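Local structure of CCMAN5 (Cellulosimicrobium cellulans, 2XSG) at residues Tyr196-Thr201 and Val401-Trp406; Arg333-Ala338 and Gly395-Ser400. The protein is a family 92 glycoside hydrolase, probably an alpha-mannosidase, that enables mannose-6-phosphate modification of yeast-produced human lysosomal enzymes. One frame throughout, in Å; residues are numbered along the deposited sequence.

Two adjoining pieces of one long loop, 395-400 and 401-406, show how a single irregular segment can serve two partners. Contact 1 joins it to strand 198-208 of the N-terminal beta region and so crosses between domains; its centre lies about 14 Å from that of the chain. Contact 2, about 22 Å out, stays within the catalytic region and sets the loop against a hairpin turn. Both are mostly buried, and in both waters link the two backbones. Contact 1 is rich in aromatic and proline packing and reaches toward a bound ligand through R405, whereas contact 2 rests on one valine and a bent arginine. H399 joins them, its N 2.8 Å from A199 O, a probable hydrogen bond.

Contact 1 of 2, residues Tyr196-Thr201 and Val401-Trp406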
loop_
_atom_site.group_PDB
_atom_site.type_symbol
_atom_site.label_atom_id
_atom_site.label_comp_id
_atom_site.label_asym_id
_atom_site.label_seq_id
_atom_site.Cartn_x
_atom_site.Cartn_y
_atom_site.Cartn_z
ATOM N N TYR A 196 -7.965 -7.805 -10.264
ATOM C CA TYR A 196 -6.691 -8.384 -10.720
ATOM C C TYR A 196 -6.655 -9.911 -10.889
ATOM O O TYR A 196 -6.851 -10.404 -12.012
ATOM C CB TYR A 196 -5.493 -7.836 -9.913
ATOM C CG TYR A 196 -4.186 -8.039 -10.626
ATOM C CD1 TYR A 196 -3.929 -7.400 -11.868
ATOM C CD2 TYR A 196 -3.210 -8.894 -10.097
ATOM C CE1 TYR A 196 -2.727 -7.607 -12.539
ATOM C CE2 TYR A 196 -1.997 -9.104 -10.760
ATOM C CZ TYR A 196 -1.768 -8.462 -11.976
ATOM O OH TYR A 196 -0.582 -8.674 -12.622
ATOM N N ASN A 197 -6.417 -10.664 -9.810
ATOM C CA ASN A 197 -6.322 -12.125 -9.912
ATOM C C ASN A 197 -7.527 -12.888 -9.386
ATOM O O ASN A 197 -7.721 -14.052 -9.732
ATOM C CB ASN A 197 -5.094 -12.670 -9.159
ATOM C CG ASN A 197 -3.786 -12.408 -9.883
ATOM O OD1 ASN A 197 -3.731 -12.330 -11.112
ATOM N ND2 ASN A 197 -2.718 -12.282 -9.113
ATOM N N ALA A 198 -8.308 -12.266 -8.510
ATOM C CA ALA A 198 -9.215 -13.045 -7.674
ATOM C C ALA A 198 -10.524 -12.357 -7.424
ATOM O O ALA A 198 -10.585 -11.131 -7.332
ATOM C CB ALA A 198 -8.552 -13.346 -6.333
ATOM N N ALA A 199 -11.572 -13.159 -7.300
ATOM C CA ALA A 199 -12.831 -12.688 -6.764
ATOM C C ALA A 199 -12.722 -12.681 -5.239
ATOM O O ALA A 199 -11.830 -13.342 -4.666
ATOM C CB ALA A 199 -13.976 -13.589 -7.215
ATOM N N TYR A 200 -13.631 -11.942 -4.596
ATOM C CA TYR A 200 -13.740 -11.849 -3.138
ATOM C C TYR A 200 -15.224 -11.669 -2.772
ATOM O O TYR A 200 -15.995 -11.118 -3.545
ATOM C CB TYR A 200 -12.928 -10.660 -2.600
ATOM C CG TYR A 200 -13.476 -9.325 -3.070
ATOM C CD1 TYR A 200 -13.007 -8.721 -4.234
ATOM C CD2 TYR A 200 -14.484 -8.675 -2.349
ATOM C CE1 TYR A 200 -13.534 -7.502 -4.669
ATOM C CE2 TYR A 200 -15.024 -7.470 -2.788
ATOM C CZ TYR A 200 -14.546 -6.896 -3.942
ATOM O OH TYR A 200 -15.088 -5.704 -4.355
ATOM N N THR A 201 -15.614 -12.141 -1.598
ATOM C CA THR A 201 -16.965 -11.906 -1.100
ATOM C C THR A 201 -16.940 -11.271 0.291
ATOM O O THR A 201 -16.167 -11.691 1.163
ATOM C CB THR A 201 -17.753 -13.218 -1.061
ATOM O OG1 THR A 201 -17.846 -13.732 -2.398
ATOM C CG2 THR A 201 -19.170 -13.008 -0.484
ATOM N N VAL A 401 -11.465 -10.736 1.394
ATOM C CA VAL A 401 -11.484 -9.269 1.232
ATOM C C VAL A 401 -10.936 -8.979 -0.173
ATOM O O VAL A 401 -10.269 -9.850 -0.747
ATOM C CB VAL A 401 -10.573 -8.560 2.258
ATOM C CG1 VAL A 401 -11.058 -8.779 3.697
ATOM C CG2 VAL A 401 -9.115 -9.013 2.102
ATOM N N PRO A 402 -11.203 -7.773 -0.737
ATOM C CA PRO A 402 -10.567 -7.452 -2.002
ATOM C C PRO A 402 -9.067 -7.593 -1.847
ATOM O O PRO A 402 -8.511 -7.253 -0.793
ATOM C CB PRO A 402 -10.947 -5.983 -2.253
ATOM C CG PRO A 402 -11.651 -5.515 -1.066
ATOM C CD PRO A 402 -12.107 -6.700 -0.286
ATOM N N THR A 403 -8.423 -8.125 -2.876
ATOM C CA THR A 403 -7.001 -8.442 -2.787
ATOM C C THR A 403 -6.352 -8.360 -4.169
ATOM O O THR A 403 -7.040 -8.172 -5.181
ATOM C CB THR A 403 -6.802 -9.818 -2.128
ATOM O OG1 THR A 403 -5.438 -9.979 -1.707
ATOM C CG2 THR A 403 -7.223 -10.963 -3.082
ATOM N N VAL A 404 -5.031 -8.465 -4.223
ATOM C CA VAL A 404 -4.339 -8.224 -5.492
ATOM C C VAL A 404 -3.494 -9.419 -5.926
ATOM O O VAL A 404 -3.883 -10.139 -6.822
ATOM C CB VAL A 404 -3.485 -6.950 -5.455
ATOM C CG1 VAL A 404 -2.955 -6.606 -6.858
ATOM C CG2 VAL A 404 -4.291 -5.779 -4.873
ATOM N N ARG A 405 -2.339 -9.610 -5.292
ATOM C CA ARG A 405 -1.329 -10.561 -5.788
ATOM C C ARG A 405 -0.348 -10.924 -4.662
ATOM O O ARG A 405 -0.251 -10.200 -3.664
ATOM C CB ARG A 405 -0.600 -10.000 -7.023
ATOM C CG ARG A 405 0.234 -8.740 -6.760
ATOM C CD ARG A 405 0.769 -8.108 -8.043
ATOM N NE ARG A 405 1.474 -9.032 -8.925
ATOM C CZ ARG A 405 1.995 -8.706 -10.104
ATOM N NH1 ARG A 405 1.935 -7.466 -10.538
ATOM N NH2 ARG A 405 2.618 -9.623 -10.830
ATOM N N TRP A 406 0.364 -12.042 -4.812
ATOM C CA TRP A 406 1.036 -12.664 -3.667
ATOM C C TRP A 406 2.509 -12.979 -3.873
ATOM O O TRP A 406 3.149 -13.515 -2.979
ATOM C CB TRP A 406 0.283 -13.937 -3.244
ATOM C CG TRP A 406 -1.196 -13.710 -3.018
ATOM C CD1 TRP A 406 -1.799 -13.292 -1.856
ATOM C CD2 TRP A 406 -2.242 -13.856 -3.984
ATOM N NE1 TRP A 406 -3.164 -13.180 -2.040
ATOM C CE2 TRP A 406 -3.462 -13.523 -3.335
ATOM C CE3 TRP A 406 -2.273 -14.239 -5.338
ATOM C CZ2 TRP A 406 -4.694 -13.556 -3.995
ATOM C CZ3 TRP A 406 -3.501 -14.277 -5.995
ATOM C CH2 TRP A 406 -4.690 -13.926 -5.325
HETATM O O HOH W 1 -6.373 -10.684 -6.822
HETATM O O HOH W 2 -9.641 -9.125 -5.350
#
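Y196 meets V404 and R405 at the chain turn that precedes strand 198-208. Its ring presents an edge to V404 O, which lies near the ring plane 3.6 Å from CD2, while the same CD2 touches V404 CG1. Farther along, the phenol oxygen comes over one face of the R405 guanidinium, and the ring and guanidinium planes are 43° apart; Y196 OH and R405 NH1, at 3.5 Å, are too poorly angled to bond. N197, with CG turned back beside its own backbone N, brings ND2 3.7 Å from R405 CB and 3.8 Å from W406 CZ3. Its backbone N donates to water 1, which also lies close to V404 O. A198 places its methyl at the edge of the W406 indole, CB to CH2 4.0 Å, and its carbonyl oxygen is linked through water 2 to T403 N, which donates to that water at 2.9 Å. At Y200 the packing becomes a CH-pi contact: P402 CB stands 3.9 Å from the centroid of the Y200 ring, only 14° off the ring normal. A chi1 of 65° sets this ring between its backbone N and carbonyl carbon, where it can lie against the proline. The hydroxyl of Y200 is held by D78 and N166. The R405 guanidinium under the Y196 hydroxyl has its polar partners elsewhere: NE forms a salt bridge with E407, W354 offers a cation-pi partner, and NH1 binds a B3P molecule, probably from the crystallisation liquor, so a small molecule can reach NH1 here. Strand 185-195 flanks the contact as the antiparallel partner of strand 198-208, and the loop 401-406 runs between helix 368-387 and helix 409-418 of the catalytic region.

Contact 2 of 2, residues Arg333-Ala338 and Gly395-Ser400; sequences RGVDGA and GGFVHS
A chi1 of -71° swings V335 CG1 beside its own backbone N and over the H399 ring, with CG2 left over one face of F397. The H399 contact is a CH-pi one, V335 CG1 standing 3.9 Å from the ring centroid and 23° off the normal, while V335 CB packs 3.7 Å from F397 CG. The imidazole is steadied from within its own segment, where H399 ND1 donates to F397 O at 3.3 Å, from above the carbonyl plane. Its ring also stacks on W406 of contact 1. V335 sits in a type I turn from G334 to G337 with a G1 bulge, the 3:5 hairpin whose bonds run from G337 N to G334 O and from G334 N to A338 O; G337 takes the positive phi that this bulge needs. At the hairpin's base the guanidinium of R333 lays one face against S400 CB, and its edge turns to water 3, which accepts from R333 NH1 at 2.8 Å and lies near V398 O. Water 4 accepts from V398 N and is hydrogen-bonded to V335 O. Outside the pair, R333 NE bonds to P256 O, S400 OG to D349, and helix 368-387 packs against V335 and F397.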
loop_
_atom_site.group_PDB
_atom_site.type_symbol
_atom_site.label_atom_id
_atom_site.label_comp_id
_atom_site.label_asym_id
_atom_site.label_seq_id
_atom_site.Cartn_x
_atom_site.Cartn_y
_atom_site.Cartn_z
ATOM N N ARG A 333 -12.517 -15.965 7.324
ATOM C CA ARG A 333 -12.876 -16.946 6.313
ATOM C C ARG A 333 -11.664 -17.319 5.490
ATOM O O ARG A 333 -10.930 -16.455 5.019
ATOM C CB ARG A 333 -14.014 -16.478 5.396
ATOM C CG ARG A 333 -14.292 -17.514 4.277
ATOM C CD ARG A 333 -15.575 -17.273 3.534
ATOM N NE ARG A 333 -15.723 -15.862 3.263
ATOM C CZ ARG A 333 -15.283 -15.232 2.178
ATOM N NH1 ARG A 333 -14.675 -15.889 1.195
ATOM N NH2 ARG A 333 -15.475 -13.929 2.100
ATOM N N GLY A 334 -11.463 -18.615 5.326
ATOM C CA GLY A 334 -10.306 -19.133 4.627
ATOM C C GLY A 334 -10.601 -19.299 3.157
ATOM O O GLY A 334 -11.767 -19.328 2.754
ATOM N N VAL A 335 -9.551 -19.411 2.349
ATOM C CA VAL A 335 -9.698 -19.686 0.914
ATOM C C VAL A 335 -10.415 -21.008 0.630
ATOM O O VAL A 335 -10.844 -21.238 -0.495
ATOM C CB VAL A 335 -8.332 -19.623 0.159
ATOM C CG1 VAL A 335 -7.842 -18.196 0.052
ATOM C CG2 VAL A 335 -7.284 -20.494 0.841
ATOM N N ASP A 336 -10.550 -21.874 1.642
ATOM C CA ASP A 336 -11.379 -23.084 1.497
ATOM C C ASP A 336 -12.881 -22.766 1.562
ATOM O O ASP A 336 -13.727 -23.609 1.249
ATOM C CB ASP A 336 -10.989 -24.169 2.514
ATOM C CG ASP A 336 -11.113 -23.706 3.965
ATOM O OD1 ASP A 336 -11.441 -22.520 4.223
ATOM O OD2 ASP A 336 -10.869 -24.549 4.854
ATOM N N GLY A 337 -13.221 -21.546 1.964
ATOM C CA GLY A 337 -14.615 -21.118 1.960
ATOM C C GLY A 337 -15.258 -21.353 3.313
ATOM O O GLY A 337 -16.463 -21.132 3.484
ATOM N N ALA A 338 -14.449 -21.789 4.272
ATOM C CA ALA A 338 -14.944 -22.110 5.600
ATOM C C ALA A 338 -14.451 -21.129 6.663
ATOM O O ALA A 338 -13.491 -20.382 6.453
ATOM C CB ALA A 338 -14.575 -23.540 5.969
ATOM N N GLY A 395 -4.847 -17.540 -6.785
ATOM C CA GLY A 395 -5.760 -16.957 -7.775
ATOM C C GLY A 395 -7.017 -17.755 -8.085
ATOM O O GLY A 395 -7.991 -17.208 -8.600
ATOM N N GLY A 396 -7.021 -19.042 -7.744
ATOM C CA GLY A 396 -8.178 -19.896 -8.032
ATOM C C GLY A 396 -9.258 -19.935 -6.961
ATOM O O GLY A 396 -10.299 -20.563 -7.154
ATOM N N PHE A 397 -9.024 -19.268 -5.839
ATOM C CA PHE A 397 -9.985 -19.258 -4.750
ATOM C C PHE A 397 -10.707 -17.922 -4.677
ATOM O O PHE A 397 -10.226 -16.905 -5.184
ATOM C CB PHE A 397 -9.292 -19.496 -3.398
ATOM C CG PHE A 397 -8.437 -20.728 -3.355
ATOM C CD1 PHE A 397 -9.017 -21.995 -3.364
ATOM C CD2 PHE A 397 -7.045 -20.619 -3.306
ATOM C CE1 PHE A 397 -8.226 -23.151 -3.336
ATOM C CE2 PHE A 397 -6.238 -21.765 -3.275
ATOM C CZ PHE A 397 -6.832 -23.037 -3.283
ATOM N N VAL A 398 -11.859 -17.934 -4.018
ATOM C CA VAL A 398 -12.565 -16.708 -3.668
ATOM C C VAL A 398 -11.963 -16.176 -2.359
ATOM O O VAL A 398 -11.921 -16.891 -1.362
ATOM C CB VAL A 398 -14.085 -16.957 -3.518
ATOM C CG1 VAL A 398 -14.777 -15.693 -3.024
ATOM C CG2 VAL A 398 -14.686 -17.403 -4.866
ATOM N N HIS A 399 -11.472 -14.939 -2.370
ATOM C CA HIS A 399 -10.819 -14.374 -1.179
ATOM C C HIS A 399 -11.746 -13.647 -0.165
ATOM O O HIS A 399 -12.889 -13.328 -0.484
ATOM C CB HIS A 399 -9.629 -13.529 -1.609
ATOM C CG HIS A 399 -8.445 -14.360 -1.980
ATOM N ND1 HIS A 399 -8.401 -15.122 -3.132
ATOM C CD2 HIS A 399 -7.293 -14.606 -1.321
ATOM C CE1 HIS A 399 -7.257 -15.780 -3.170
ATOM N NE2 HIS A 399 -6.573 -15.494 -2.080
ATOM N N SER A 400 -11.261 -13.440 1.065
ATOM C CA SER A 400 -12.113 -12.945 2.166
ATOM C C SER A 400 -12.326 -11.434 2.140
ATOM O O SER A 400 -13.246 -10.927 2.784
ATOM C CB SER A 400 -11.576 -13.403 3.544
ATOM O OG SER A 400 -10.423 -12.682 3.946
HETATM O O HOH W 3 -13.611 -18.298 0.243
HETATM O O HOH W 4 -12.540 -20.115 -2.460
#